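Local coordinates for probable 2-oxoglutarate-dependent dioxygenase At5g05600 (Arabidopsis thaliana, PDB 6LSV), which oxidises the defence hormone jasmonate to 12-hydroxyjasmonate, using iron(II), 2-oxoglutarate and molecular oxygen, at residues 76-87 and 257-267. Sequence-based numbering, arbitrary orientation.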
loop_
_atom_site.group_PDB
_atom_site.type_symbol
_atom_site.label_atom_id
_atom_site.label_comp_id
_atom_site.label_asym_id
_atom_site.label_seq_id
_atom_site.Cartn_x
_atom_site.Cartn_y
_atom_site.Cartn_z
ATOM N N GLY A 76 11.186 -6.780 5.384
ATOM C CA GLY A 76 9.979 -6.866 4.592
ATOM C C GLY A 76 9.794 -5.765 3.578
ATOM O O GLY A 76 8.658 -5.502 3.170
ATOM N N PHE A 77 10.873 -5.105 3.164
ATOM C CA PHE A 77 10.799 -4.077 2.136
ATOM C C PHE A 77 12.201 -3.808 1.609
ATOM O O PHE A 77 13.192 -4.030 2.309
ATOM C CB PHE A 77 10.168 -2.781 2.671
ATOM C CG PHE A 77 11.040 -2.029 3.642
ATOM C CD1 PHE A 77 11.060 -2.370 4.987
ATOM C CD2 PHE A 77 11.836 -0.975 3.212
ATOM C CE1 PHE A 77 11.857 -1.680 5.883
ATOM C CE2 PHE A 77 12.638 -0.281 4.105
ATOM C CZ PHE A 77 12.648 -0.637 5.442
ATOM N N PHE A 78 12.265 -3.339 0.364
ATOM C CA PHE A 78 13.520 -2.925 -0.246
ATOM C C PHE A 78 13.220 -1.887 -1.319
ATOM O O PHE A 78 12.085 -1.753 -1.783
ATOM C CB PHE A 78 14.306 -4.119 -0.820
ATOM C CG PHE A 78 13.560 -4.915 -1.859
ATOM C CD1 PHE A 78 12.493 -5.726 -1.505
ATOM C CD2 PHE A 78 13.943 -4.870 -3.186
ATOM C CE1 PHE A 78 11.811 -6.462 -2.457
ATOM C CE2 PHE A 78 13.267 -5.608 -4.144
ATOM C CZ PHE A 78 12.198 -6.402 -3.778
ATOM N N GLN A 79 14.252 -1.141 -1.701
ATOM C CA GLN A 79 14.128 -0.017 -2.617
ATOM C C GLN A 79 14.872 -0.338 -3.906
ATOM O O GLN A 79 16.039 -0.742 -3.867
ATOM C CB GLN A 79 14.681 1.257 -1.975
ATOM C CG GLN A 79 14.346 2.539 -2.702
ATOM C CD GLN A 79 14.797 3.766 -1.934
ATOM O OE1 GLN A 79 14.137 4.807 -1.967
ATOM N NE2 GLN A 79 15.920 3.649 -1.232
ATOM N N VAL A 80 14.205 -0.155 -5.044
ATOM C CA VAL A 80 14.749 -0.541 -6.341
ATOM C C VAL A 80 14.937 0.698 -7.208
ATOM O O VAL A 80 14.062 1.570 -7.263
ATOM C CB VAL A 80 13.857 -1.583 -7.045
ATOM C CG1 VAL A 80 13.695 -2.802 -6.169
ATOM C CG2 VAL A 80 12.491 -1.003 -7.383
ATOM N N VAL A 81 16.093 0.777 -7.866
ATOM C CA VAL A 81 16.378 1.771 -8.890
ATOM C C VAL A 81 16.627 1.036 -10.201
ATOM O O VAL A 81 16.847 -0.177 -10.226
ATOM C CB VAL A 81 17.588 2.662 -8.530
ATOM C CG1 VAL A 81 17.393 3.316 -7.172
ATOM C CG2 VAL A 81 18.862 1.847 -8.543
ATOM N N ASN A 82 16.596 1.791 -11.299
ATOM C CA ASN A 82 16.833 1.255 -12.642
ATOM C C ASN A 82 15.918 0.064 -12.918
ATOM O O ASN A 82 16.363 -1.058 -13.170
ATOM C CB ASN A 82 18.301 0.861 -12.824
ATOM C CG ASN A 82 19.238 2.044 -12.736
ATOM O OD1 ASN A 82 18.886 3.160 -13.116
ATOM N ND2 ASN A 82 20.438 1.807 -12.223
ATOM N N HIS A 83 14.615 0.335 -12.868
ATOM C CA HIS A 83 13.596 -0.704 -12.826
ATOM C C HIS A 83 12.764 -0.782 -14.101
ATOM O O HIS A 83 11.804 -1.559 -14.155
ATOM C CB HIS A 83 12.693 -0.473 -11.615
ATOM C CG HIS A 83 12.464 0.974 -11.307
ATOM N ND1 HIS A 83 11.865 1.838 -12.198
ATOM C CD2 HIS A 83 12.762 1.711 -10.211
ATOM C CE1 HIS A 83 11.799 3.044 -11.663
ATOM N NE2 HIS A 83 12.336 2.995 -10.457
ATOM N N GLY A 84 13.098 0.001 -15.123
ATOM C CA GLY A 84 12.390 -0.055 -16.383
ATOM C C GLY A 84 11.184 0.851 -16.495
ATOM O O GLY A 84 10.523 0.844 -17.542
ATOM N N VAL A 85 10.867 1.620 -15.459
ATOM C CA VAL A 85 9.770 2.581 -15.496
ATOM C C VAL A 85 10.356 3.965 -15.724
ATOM O O VAL A 85 11.362 4.339 -15.106
ATOM C CB VAL A 85 8.934 2.532 -14.202
ATOM C CG1 VAL A 85 7.731 3.457 -14.310
ATOM C CG2 VAL A 85 8.485 1.108 -13.924
ATOM N N LYS A 86 9.737 4.723 -16.617
ATOM C CA LYS A 86 10.300 6.005 -17.012
ATOM C C LYS A 86 10.187 6.997 -15.860
ATOM O O LYS A 86 9.112 7.127 -15.266
ATOM C CB LYS A 86 9.587 6.549 -18.250
ATOM C CG LYS A 86 10.128 6.044 -19.586
ATOM C CD LYS A 86 10.085 4.521 -19.699
ATOM C CE LYS A 86 11.237 3.991 -20.543
ATOM N NZ LYS A 86 11.376 2.514 -20.424
ATOM N N PRO A 87 11.273 7.692 -15.502
ATOM C CA PRO A 87 11.168 8.722 -14.455
ATOM C C PRO A 87 10.128 9.787 -14.746
ATOM O O PRO A 87 9.446 10.242 -13.819
ATOM C CB PRO A 87 12.585 9.307 -14.415
ATOM C CG PRO A 87 13.440 8.171 -14.793
ATOM C CD PRO A 87 12.674 7.413 -15.850
ATOM N N LYS A 257 13.732 8.095 3.934
ATOM C CA LYS A 257 14.085 9.123 2.958
ATOM C C LYS A 257 13.935 8.560 1.551
ATOM O O LYS A 257 14.651 7.619 1.193
ATOM C CB LYS A 257 15.510 9.617 3.169
ATOM C CG LYS A 257 16.005 10.495 2.029
ATOM C CD LYS A 257 17.335 11.170 2.322
ATOM C CE LYS A 257 18.079 10.516 3.466
ATOM N NZ LYS A 257 19.532 10.844 3.399
ATOM N N PRO A 258 13.033 9.093 0.730
ATOM C CA PRO A 258 12.837 8.522 -0.606
ATOM C C PRO A 258 14.018 8.825 -1.514
ATOM O O PRO A 258 14.590 9.916 -1.485
ATOM C CB PRO A 258 11.559 9.208 -1.095
ATOM C CG PRO A 258 11.593 10.532 -0.413
ATOM C CD PRO A 258 12.178 10.272 0.953
ATOM N N HIS A 259 14.388 7.834 -2.312
ATOM C CA HIS A 259 15.428 7.973 -3.318
ATOM C C HIS A 259 14.795 8.352 -4.654
ATOM O O HIS A 259 13.772 7.778 -5.036
ATOM C CB HIS A 259 16.213 6.671 -3.462
ATOM C CG HIS A 259 17.427 6.785 -4.333
ATOM N ND1 HIS A 259 18.682 7.044 -3.827
ATOM C CD2 HIS A 259 17.577 6.671 -5.673
ATOM C CE1 HIS A 259 19.554 7.089 -4.820
ATOM N NE2 HIS A 259 18.909 6.865 -5.951
ATOM N N PRO A 260 15.379 9.326 -5.351
ATOM C CA PRO A 260 14.773 9.834 -6.590
ATOM C C PRO A 260 14.466 8.736 -7.598
ATOM O O PRO A 260 15.335 7.943 -7.969
ATOM C CB PRO A 260 15.830 10.806 -7.129
ATOM C CG PRO A 260 17.020 10.697 -6.214
ATOM C CD PRO A 260 16.519 10.148 -4.923
ATOM N N HIS A 261 13.206 8.699 -8.040
ATOM C CA HIS A 261 12.730 7.808 -9.101
ATOM C C HIS A 261 12.991 6.342 -8.795
ATOM O O HIS A 261 13.075 5.512 -9.706
ATOM C CB HIS A 261 13.327 8.192 -10.452
ATOM C CG HIS A 261 13.021 9.599 -10.849
ATOM N ND1 HIS A 261 13.967 10.600 -10.834
ATOM C CD2 HIS A 261 11.861 10.181 -11.233
ATOM C CE1 HIS A 261 13.408 11.734 -11.214
ATOM N NE2 HIS A 261 12.130 11.507 -11.463
ATOM N N ALA A 262 13.119 6.019 -7.518
ATOM C CA ALA A 262 13.079 4.649 -7.043
ATOM C C ALA A 262 11.677 4.324 -6.538
ATOM O O ALA A 262 10.883 5.213 -6.213
ATOM C CB ALA A 262 14.107 4.430 -5.929
ATOM N N PHE A 263 11.373 3.032 -6.496
ATOM C CA PHE A 263 10.186 2.527 -5.827
ATOM C C PHE A 263 10.592 1.857 -4.524
ATOM O O PHE A 263 11.749 1.474 -4.328
ATOM C CB PHE A 263 9.431 1.516 -6.694
ATOM C CG PHE A 263 8.762 2.115 -7.892
ATOM C CD1 PHE A 263 7.646 2.925 -7.748
ATOM C CD2 PHE A 263 9.229 1.841 -9.167
ATOM C CE1 PHE A 263 7.020 3.463 -8.849
ATOM C CE2 PHE A 263 8.608 2.378 -10.277
ATOM C CZ PHE A 263 7.498 3.187 -10.118
ATOM N N ILE A 264 9.625 1.717 -3.628
ATOM C CA ILE A 264 9.767 0.868 -2.455
ATOM C C ILE A 264 8.856 -0.331 -2.656
ATOM O O ILE A 264 7.663 -0.171 -2.948
ATOM C CB ILE A 264 9.438 1.620 -1.154
ATOM C CG1 ILE A 264 10.551 2.622 -0.836
ATOM C CG2 ILE A 264 9.269 0.639 -0.004
ATOM C CD1 ILE A 264 10.149 3.710 0.132
ATOM N N VAL A 265 9.426 -1.524 -2.549
ATOM C CA VAL A 265 8.691 -2.770 -2.715
ATOM C C VAL A 265 8.340 -3.280 -1.327
ATOM O O VAL A 265 9.232 -3.554 -0.515
ATOM C CB VAL A 265 9.509 -3.802 -3.507
ATOM C CG1 VAL A 265 8.687 -5.049 -3.783
ATOM C CG2 VAL A 265 10.008 -3.195 -4.808
ATOM N N ASN A 266 7.047 -3.387 -1.042
ATOM C CA ASN A 266 6.568 -3.862 0.248
ATOM C C ASN A 266 6.096 -5.301 0.112
ATOM O O ASN A 266 5.283 -5.610 -0.764
ATOM C CB ASN A 266 5.422 -2.994 0.771
ATOM C CG ASN A 266 5.895 -1.661 1.317
ATOM O OD1 ASN A 266 7.084 -1.463 1.565
ATOM N ND2 ASN A 266 4.958 -0.740 1.520
ATOM N N ILE A 267 6.615 -6.175 0.971
ATOM C CA ILE A 267 6.029 -7.499 1.123
ATOM C C ILE A 267 4.657 -7.349 1.765
ATOM O O ILE A 267 4.508 -6.684 2.798
ATOM C CB ILE A 267 6.941 -8.406 1.964
ATOM C CG1 ILE A 267 8.310 -8.581 1.292
ATOM C CG2 ILE A 267 6.273 -9.753 2.219
ATOM C CD1 ILE A 267 8.280 -9.421 0.033
HETATM O O HOH W 1 16.494 5.966 0.797
HETATM O O HOH W 2 15.937 4.565 -11.440
#
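The imidazole of His83 has Phe263 CD2 over the centre of one face, the two rings set obliquely at 46°; at its edge NE2 donates, slightly tilted from the ring plane, to the carbonyl oxygen of His261, 2.7 Å away. The first torsion tucks this imidazole between its own backbone N and carbonyl carbon, and ND1 faces Val85 N in a weak bond. Val85, in turn, meets the edge of the Phe263 ring, CG2 to CE2 at 3.9 Å. Pro87 CB lies over one face of the His261 ring, 3.6 Å from its centroid, while His261 NE2 bonds to Asp91 in helix 87-102. Farther along, the Phe78 ring lies beside Val265 and takes its CB on one face, CE1 to CB being 3.7 Å.

The rings of Phe78 and Phe263 rise from one face of strands 77-81 and 263-267, which run antiparallel. Val265 N to Phe78 O is the straightest rung, 2.8 Å with 172° at the hydrogen. With CG anti to the backbone N (chi1 -168°), the extended chain of Gln79 runs past Ala262 CB and brings OE1 to His259 N at 3.1 Å; its NE2 goes through a water to Lys257 O. Phe263 and Val265 also pack against helix 161-186, whereas Asn266 points from the other face, its side chain about 4 Å from those of iron ligands Asp229 and His284. This is the antiparallel pairing that carries the main sheet of the double-stranded beta-helix (jelly-roll) core of 2-oxoglutarate oxygenases out to an N-terminal strand.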